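Sensor protein kinase WalK (Staphylococcus aureus, PDB 4YWZ) is a membrane sensor histidine kinase of the essential WalKR two-component system, whose extracellular Cache domain probably perceives the signal. Local coordinates at residues K67-I72 / K94-G99; N121-V126 / I131-I136. The protein carries 1 engineered substitution. All coordinates share one frame; numbering follows the deposited sequence.

Contact 1: K67-I72 / K94-G99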
ATOM      1  N   LYS A  67      23.589  -1.814  19.444  1.00 27.58           N
ATOM      2  CA  LYS A  67      23.572  -0.972  20.670  1.00 33.80           C
ATOM      3  C   LYS A  67      24.508   0.186  20.745  1.00 33.55           C
ATOM      4  O   LYS A  67      24.233   1.210  21.354  1.00 32.22           O
ATOM      5  CB  LYS A  67      23.967  -1.845  21.893  1.00 40.61           C
ATOM      6  CG  LYS A  67      22.886  -2.691  22.434  1.00 44.95           C
ATOM      7  CD  LYS A  67      23.229  -3.047  23.886  1.00 44.70           C
ATOM      8  CE  LYS A  67      22.666  -2.030  24.884  1.00 56.13           C
ATOM      9  NZ  LYS A  67      21.177  -2.172  25.168  1.00 52.66           N
ATOM     10  N   ASP A  68      25.653   0.021  20.127  1.00 30.94           N
ATOM     11  CA  ASP A  68      26.628   1.056  20.067  1.00 29.56           C
ATOM     12  C   ASP A  68      26.530   1.926  18.842  1.00 27.72           C
ATOM     13  O   ASP A  68      27.444   2.651  18.488  1.00 31.30           O
ATOM     14  CB  ASP A  68      28.050   0.407  20.088  1.00 37.83           C
ATOM     15  CG  ASP A  68      28.303  -0.429  21.341  1.00 40.13           C
ATOM     16  OD1 ASP A  68      27.850  -0.074  22.414  1.00 43.98           O
ATOM     17  OD2 ASP A  68      28.882  -1.496  21.223  1.00 45.31           O
ATOM     18  N   GLN A  69      25.374   1.882  18.120  1.00 26.15           N
ATOM     19  CA  GLN A  69      25.099   2.715  16.977  1.00 24.97           C
ATOM     20  C   GLN A  69      25.879   2.368  15.731  1.00 23.16           C
ATOM     21  O   GLN A  69      25.954   3.146  14.762  1.00 22.77           O
ATOM     22  CB  GLN A  69      25.198   4.194  17.334  1.00 29.00           C
ATOM     23  CG  GLN A  69      24.287   4.514  18.473  1.00 30.42           C
ATOM     24  CD  GLN A  69      24.514   5.891  18.955  1.00 37.66           C
ATOM     25  OE1 GLN A  69      24.321   6.896  18.186  1.00 35.91           O
ATOM     26  NE2 GLN A  69      24.773   5.986  20.280  1.00 43.61           N
ATOM     27  N   ILE A  70      26.412   1.160  15.667  1.00 22.64           N
ATOM     28  CA  ILE A  70      27.125   0.744  14.472  1.00 22.55           C
ATOM     29  C   ILE A  70      26.168   0.107  13.492  1.00 19.25           C
ATOM     30  O   ILE A  70      25.322  -0.733  13.885  1.00 20.41           O
ATOM     31  CB  ILE A  70      28.174  -0.330  14.871  1.00 24.99           C
ATOM     32  CG1 ILE A  70      29.189   0.216  15.894  1.00 30.21           C
ATOM     33  CG2 ILE A  70      28.889  -0.834  13.623  1.00 26.09           C
ATOM     34  CD1 ILE A  70      29.907   1.408  15.386  1.00 32.19           C
ATOM     35  N   ILE A  71      26.244   0.553  12.237  1.00 20.85           N
ATOM     36  CA  ILE A  71      25.467  -0.015  11.158  1.00 18.90           C
ATOM     37  C   ILE A  71      25.996  -1.397  10.849  1.00 22.01           C
ATOM     38  O   ILE A  71      27.133  -1.550  10.382  1.00 24.53           O
ATOM     39  CB  ILE A  71      25.426   0.872   9.951  1.00 20.03           C
ATOM     40  CG1 ILE A  71      24.778   2.207  10.306  1.00 21.59           C
ATOM     41  CG2 ILE A  71      24.613   0.235   8.833  1.00 22.01           C
ATOM     42  CD1 ILE A  71      25.026   3.352   9.353  1.00 24.19           C
ATOM     43  N   ILE A  72      25.155  -2.397  11.061  1.00 20.35           N
ATOM     44  CA  ILE A  72      25.533  -3.832  10.901  1.00 21.94           C
ATOM     45  C   ILE A  72      25.181  -4.319   9.542  1.00 25.07           C
ATOM     46  O   ILE A  72      25.948  -5.145   8.886  1.00 24.86           O
ATOM     47  CB  ILE A  72      24.818  -4.690  12.004  1.00 23.18           C
ATOM     48  CG1 ILE A  72      25.240  -4.296  13.425  1.00 29.57           C
ATOM     49  CG2 ILE A  72      25.077  -6.189  11.820  1.00 26.35           C
ATOM     50  CD1 ILE A  72      26.742  -4.270  13.601  1.00 25.68           C
ATOM     51  N   LYS A  94      17.518   7.846  20.144  1.00 18.19           N
ATOM     52  CA  LYS A  94      16.312   7.945  20.932  1.00 19.51           C
ATOM     53  C   LYS A  94      15.676   6.528  21.096  1.00 19.85           C
ATOM     54  O   LYS A  94      15.321   6.062  22.169  1.00 21.08           O
ATOM     55  CB  LYS A  94      15.375   9.003  20.500  1.00 21.73           C
ATOM     56  CG  LYS A  94      14.137   9.126  21.304  1.00 25.09           C
ATOM     57  CD  LYS A  94      13.258  10.263  20.778  1.00 28.69           C
ATOM     58  CE  LYS A  94      12.136  10.518  21.727  1.00 40.62           C
ATOM     59  NZ  LYS A  94      10.965  11.178  21.114  1.00 48.62           N
ATOM     60  N   ALA A  95      15.512   5.812  19.998  1.00 18.75           N
ATOM     61  CA  ALA A  95      14.940   4.439  20.093  1.00 18.91           C
ATOM     62  C   ALA A  95      15.757   3.496  20.928  1.00 19.11           C
ATOM     63  O   ALA A  95      15.229   2.714  21.709  1.00 19.70           O
ATOM     64  CB  ALA A  95      14.817   3.879  18.672  1.00 18.82           C
ATOM     65  N   LEU A  96      17.060   3.540  20.744  1.00 18.30           N
ATOM     66  CA  LEU A  96      17.983   2.673  21.493  1.00 19.39           C
ATOM     67  C   LEU A  96      17.878   2.977  23.003  1.00 23.13           C
ATOM     68  O   LEU A  96      17.943   2.026  23.837  1.00 23.59           O
ATOM     69  CB  LEU A  96      19.380   2.874  21.016  1.00 20.37           C
ATOM     70  CG  LEU A  96      19.797   2.296  19.671  1.00 17.82           C
ATOM     71  CD1 LEU A  96      21.175   2.762  19.333  1.00 21.07           C
ATOM     72  CD2 LEU A  96      19.696   0.754  19.510  1.00 20.76           C
ATOM     73  N   SER A  97      17.841   4.247  23.332  1.00 22.47           N
ATOM     74  CA  SER A  97      17.789   4.662  24.808  1.00 23.43           C
ATOM     75  C   SER A  97      16.538   4.453  25.501  1.00 26.39           C
ATOM     76  O   SER A  97      16.526   4.177  26.692  1.00 26.48           O
ATOM     77  CB  SER A  97      18.115   6.161  25.006  1.00 28.16           C
ATOM     78  OG  SER A  97      19.414   6.385  24.512  1.00 35.87           O
ATOM     79  N   LEU A  98      15.456   4.744  24.838  1.00 20.21           N
ATOM     80  CA  LEU A  98      14.103   4.650  25.378  1.00 22.44           C
ATOM     81  C   LEU A  98      13.516   3.287  25.209  1.00 23.14           C
ATOM     82  O   LEU A  98      12.550   2.940  25.926  1.00 23.09           O
ATOM     83  CB  LEU A  98      13.179   5.689  24.802  1.00 25.27           C
ATOM     84  CG  LEU A  98      13.516   7.191  25.000  1.00 28.93           C
ATOM     85  CD1 LEU A  98      12.500   8.087  24.372  1.00 28.69           C
ATOM     86  CD2 LEU A  98      13.607   7.451  26.495  1.00 32.90           C
ATOM     87  N   GLY A  99      14.014   2.459  24.237  1.00 21.40           N
ATOM     88  CA  GLY A  99      13.321   1.217  23.912  1.00 22.69           C
ATOM     89  C   GLY A  99      11.918   1.418  23.357  1.00 22.20           C
ATOM     90  O   GLY A  99      11.053   0.592  23.606  1.00 22.66           O
TER

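Contact 2: N121-V126 / I131-I136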
ATOM      1  N   ASN A 121      11.776   4.015  13.177  1.00 15.33           N
ATOM      2  CA  ASN A 121      12.664   3.230  13.937  1.00 14.68           C
ATOM      3  C   ASN A 121      11.874   2.358  14.975  1.00 14.54           C
ATOM      4  O   ASN A 121      10.977   2.851  15.664  1.00 16.15           O
ATOM      5  CB  ASN A 121      13.551   4.134  14.787  1.00 15.75           C
ATOM      6  CG  ASN A 121      14.565   4.883  13.982  1.00 16.90           C
ATOM      7  OD1 ASN A 121      15.372   4.260  13.324  1.00 17.85           O
ATOM      8  ND2 ASN A 121      14.518   6.159  14.029  1.00 16.80           N
ATOM      9  N   ILE A 122      12.244   1.084  14.982  1.00 14.26           N
ATOM     10  CA  ILE A 122      11.742   0.144  16.015  1.00 16.44           C
ATOM     11  C   ILE A 122      12.905  -0.578  16.647  1.00 16.84           C
ATOM     12  O   ILE A 122      13.718  -1.222  16.013  1.00 17.87           O
ATOM     13  CB  ILE A 122      10.654  -0.828  15.495  1.00 20.91           C
ATOM     14  CG1 ILE A 122      10.198  -1.734  16.671  1.00 22.59           C
ATOM     15  CG2 ILE A 122      11.080  -1.596  14.285  1.00 18.78           C
ATOM     16  CD1 ILE A 122       8.995  -2.595  16.359  1.00 23.97           C
ATOM     17  N   PRO A 123      13.037  -0.395  17.976  1.00 16.74           N
ATOM     18  CA  PRO A 123      14.113  -1.110  18.635  1.00 18.87           C
ATOM     19  C   PRO A 123      13.813  -2.609  18.723  1.00 16.51           C
ATOM     20  O   PRO A 123      12.657  -2.969  18.892  1.00 18.45           O
ATOM     21  CB  PRO A 123      14.118  -0.500  20.079  1.00 19.70           C
ATOM     22  CG  PRO A 123      12.833   0.148  20.306  1.00 23.07           C
ATOM     23  CD  PRO A 123      12.308   0.488  18.891  1.00 16.88           C
ATOM     24  N   VAL A 124      14.863  -3.398  18.648  1.00 18.33           N
ATOM     25  CA  VAL A 124      14.838  -4.860  18.755  1.00 19.56           C
ATOM     26  C   VAL A 124      15.176  -5.207  20.203  1.00 19.41           C
ATOM     27  O   VAL A 124      16.189  -4.752  20.688  1.00 18.34           O
ATOM     28  CB  VAL A 124      15.733  -5.582  17.777  1.00 21.88           C
ATOM     29  CG1 VAL A 124      15.590  -7.083  17.926  1.00 23.94           C
ATOM     30  CG2 VAL A 124      15.433  -5.115  16.346  1.00 27.06           C
ATOM     31  N   LYS A 125      14.237  -5.912  20.870  1.00 20.39           N
ATOM     32  CA  LYS A 125      14.452  -6.326  22.313  1.00 19.90           C
ATOM     33  C   LYS A 125      14.546  -7.815  22.389  1.00 22.43           C
ATOM     34  O   LYS A 125      13.781  -8.547  21.715  1.00 23.47           O
ATOM     35  CB  LYS A 125      13.353  -5.834  23.207  1.00 21.31           C
ATOM     36  CG  LYS A 125      13.268  -4.321  23.288  1.00 21.46           C
ATOM     37  CD  LYS A 125      12.194  -3.888  24.189  1.00 25.78           C
ATOM     38  CE  LYS A 125      12.203  -2.405  24.330  1.00 28.78           C
ATOM     39  NZ  LYS A 125      11.070  -1.977  25.187  1.00 31.34           N
ATOM     40  N   VAL A 126      15.515  -8.316  23.176  1.00 19.23           N
ATOM     41  CA  VAL A 126      15.620  -9.726  23.449  1.00 19.92           C
ATOM     42  C   VAL A 126      15.655  -9.789  25.003  1.00 19.49           C
ATOM     43  O   VAL A 126      16.401  -9.046  25.628  1.00 19.79           O
ATOM     44  CB  VAL A 126      16.897 -10.279  22.943  1.00 22.38           C
ATOM     45  CG1 VAL A 126      17.068 -11.755  23.358  1.00 23.12           C
ATOM     46  CG2 VAL A 126      16.951 -10.073  21.425  1.00 23.15           C
ATOM     47  N   ILE A 131      18.771  -4.679  21.921  1.00 20.40           N
ATOM     48  CA  ILE A 131      19.984  -5.128  21.297  1.00 20.64           C
ATOM     49  C   ILE A 131      20.426  -4.371  20.043  1.00 20.96           C
ATOM     50  O   ILE A 131      21.535  -4.595  19.443  1.00 22.24           O
ATOM     51  CB  ILE A 131      19.930  -6.615  20.906  1.00 25.52           C
ATOM     52  CG1 ILE A 131      18.795  -6.916  19.909  1.00 23.52           C
ATOM     53  CG2 ILE A 131      19.778  -7.483  22.104  1.00 27.39           C
ATOM     54  CD1 ILE A 131      19.127  -8.013  18.905  1.00 31.13           C
ATOM     55  N   GLY A 132      19.497  -3.521  19.589  1.00 19.87           N
ATOM     56  CA  GLY A 132      19.720  -2.839  18.250  1.00 20.14           C
ATOM     57  C   GLY A 132      18.455  -2.195  17.833  1.00 18.98           C
ATOM     58  O   GLY A 132      17.519  -2.104  18.622  1.00 19.19           O
ATOM     59  N   ASN A 133      18.463  -1.611  16.637  1.00 19.83           N
ATOM     60  CA  ASN A 133      17.377  -0.855  16.140  1.00 16.51           C
ATOM     61  C   ASN A 133      17.220  -1.118  14.647  1.00 15.82           C
ATOM     62  O   ASN A 133      18.228  -1.233  13.934  1.00 18.28           O
ATOM     63  CB  ASN A 133      17.605   0.652  16.357  1.00 17.77           C
ATOM     64  CG  ASN A 133      16.513   1.503  15.777  1.00 17.28           C
ATOM     65  OD1 ASN A 133      15.424   1.580  16.307  1.00 16.95           O
ATOM     66  ND2 ASN A 133      16.824   2.131  14.601  1.00 17.34           N
ATOM     67  N   ILE A 134      15.956  -1.234  14.253  1.00 16.49           N
ATOM     68  CA  ILE A 134      15.611  -1.372  12.831  1.00 17.10           C
ATOM     69  C   ILE A 134      15.243   0.050  12.382  1.00 15.18           C
ATOM     70  O   ILE A 134      14.310   0.681  12.932  1.00 15.67           O
ATOM     71  CB  ILE A 134      14.366  -2.311  12.661  1.00 17.46           C
ATOM     72  CG1 ILE A 134      14.762  -3.750  13.012  1.00 18.63           C
ATOM     73  CG2 ILE A 134      13.766  -2.151  11.241  1.00 18.67           C
ATOM     74  CD1 ILE A 134      13.540  -4.652  13.246  1.00 23.96           C
ATOM     75  N   TYR A 135      15.953   0.595  11.392  1.00 16.95           N
ATOM     76  CA  TYR A 135      15.708   1.879  10.788  1.00 15.45           C
ATOM     77  C   TYR A 135      15.154   1.633   9.368  1.00 15.20           C
ATOM     78  O   TYR A 135      15.743   0.878   8.622  1.00 16.15           O
ATOM     79  CB  TYR A 135      17.069   2.576  10.656  1.00 16.55           C
ATOM     80  CG  TYR A 135      17.131   3.813   9.762  1.00 16.02           C
ATOM     81  CD1 TYR A 135      17.470   3.671   8.453  1.00 17.21           C
ATOM     82  CD2 TYR A 135      16.938   5.088  10.270  1.00 18.02           C
ATOM     83  CE1 TYR A 135      17.593   4.787   7.615  1.00 18.03           C
ATOM     84  CE2 TYR A 135      17.103   6.200   9.484  1.00 20.32           C
ATOM     85  CZ  TYR A 135      17.385   6.018   8.115  1.00 17.52           C
ATOM     86  OH  TYR A 135      17.486   7.099   7.237  1.00 21.22           O
ATOM     87  N   ILE A 136      14.047   2.246   9.067  1.00 13.96           N
ATOM     88  CA  ILE A 136      13.351   2.054   7.795  1.00 15.21           C
ATOM     89  C   ILE A 136      13.123   3.414   7.165  1.00 15.89           C
ATOM     90  O   ILE A 136      12.619   4.334   7.777  1.00 16.23           O
ATOM     91  CB  ILE A 136      12.041   1.346   7.976  1.00 15.53           C
ATOM     92  CG1 ILE A 136      12.254  -0.022   8.553  1.00 17.40           C
ATOM     93  CG2 ILE A 136      11.277   1.264   6.650  1.00 17.08           C
ATOM     94  CD1 ILE A 136      10.975  -0.727   8.893  1.00 20.32           C
TER

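Contact 1: K67-I72 / K94-G99
The hairpin turn between strands 59-66 and 71-74 meets helix 90-98 through Leu96, whose methyl CD1 lies against Gln69 and the backbone of Lys67. Leu96 CD1 is 3.7 Å from Gln69 CG, the two side chains passing at a slant, and 4.0 Å from Lys67 O. At the nearest backbone approach, Lys67 CA and Leu96 CA are 6.7 Å apart. No hydrogen bond joins the two segments: this is a small van der Waals contact at the surface, one methyl against a methylene and a carbonyl oxygen, burying 115 Å² in all. Leu96 has CG beside its own backbone N and opposite its carbonyl carbon (chi1 -74°), a setting from which CD1 reaches the turn while the side chain also touches Val130 and Asn133 of strand 129-138. The leucine lies between the turn and that strand of the antiparallel sheet of the Cache domain, with helix 90-98 lying over one face of the sheet. In Gln69, CG sits beside the backbone N (chi1 -56°), which lays this methylene against Leu96 CD1; the chain, extended beyond CG, carries OE1 on to the helix, where it accepts a hydrogen bond from NE2 of Gln93. Lys67 offers its carbonyl here; the CB bond leads away from the helix, and NZ is hydrogen-bonded to Val130 O.

Contact 2: N121-V126 / I131-I136
With CG swung opposite its backbone N (chi1 177°), Asn133 holds its amide over the neighbouring strand, where Asn121, whose CG lies opposite its carbonyl carbon, turns OD1 to meet it. The two belong to the beta hairpin of strands 114-126 and 129-138, an antiparallel pair within the five-stranded sheet. Asn133 ND2 donates to Asn121 OD1 at 2.9 Å; the acceptor lies close to the amide plane of Asn133, but the donor stands well above the carbonyl plane of Asn121, and the amide planes are 53° apart. Asn121 ND2 is held by Asn102 and Ser91, so both ends of this buried amide are bonded. Along the backbone, Ile122 and Ile134 exchange two bonds, Ile122 N to Ile134 O (2.9 Å) and Ile134 N to Ile122 O (2.8 Å). Farther on, a beta bulge sets Ile131 and Gly132 against Val124 alone: Val124 O receives Ile131 N, while Val124 N donates to Gly132 O. On the face away from the asparagines, Ile122 and Ile134 lie side by side, Ile122 CG2 3.7 Å from Ile134 CB, and Val124 CG2 packs on Ile134 CD1. Toward the hairpin turn, Ile131 CG1, between its backbone N and carbonyl carbon (chi1 60°), lies 3.8 Å from Val124 CG1, and Ile131 CG2 meets Val126 CG2. At the other end, Asn121 OD1 lies at the edge of the Tyr135 ring, 3.5 Å from CD2.

In the fold
From the N terminus the chain runs through the long helix 7-37 and two short helices before strands 59-66 and 71-74 form the first hairpin. Contact 1 then closes a loop of 21 residues, bringing helix 90-98 back to the turn of that hairpin. After strand 102-109, contact 2 closes a much shorter loop of four residues within the hairpin 114-126/129-138. The two contacts follow in series, neither nesting nor crossing, yet they touch in space, their centres about 7 Å apart: Lys125 NZ is hydrogen-bonded to Gly99 O just beyond the helix, and Ala95 packs against Asn133. Helix 90-98 thus packs on both the turn of the first hairpin and the second hairpin, across one face of the sheet.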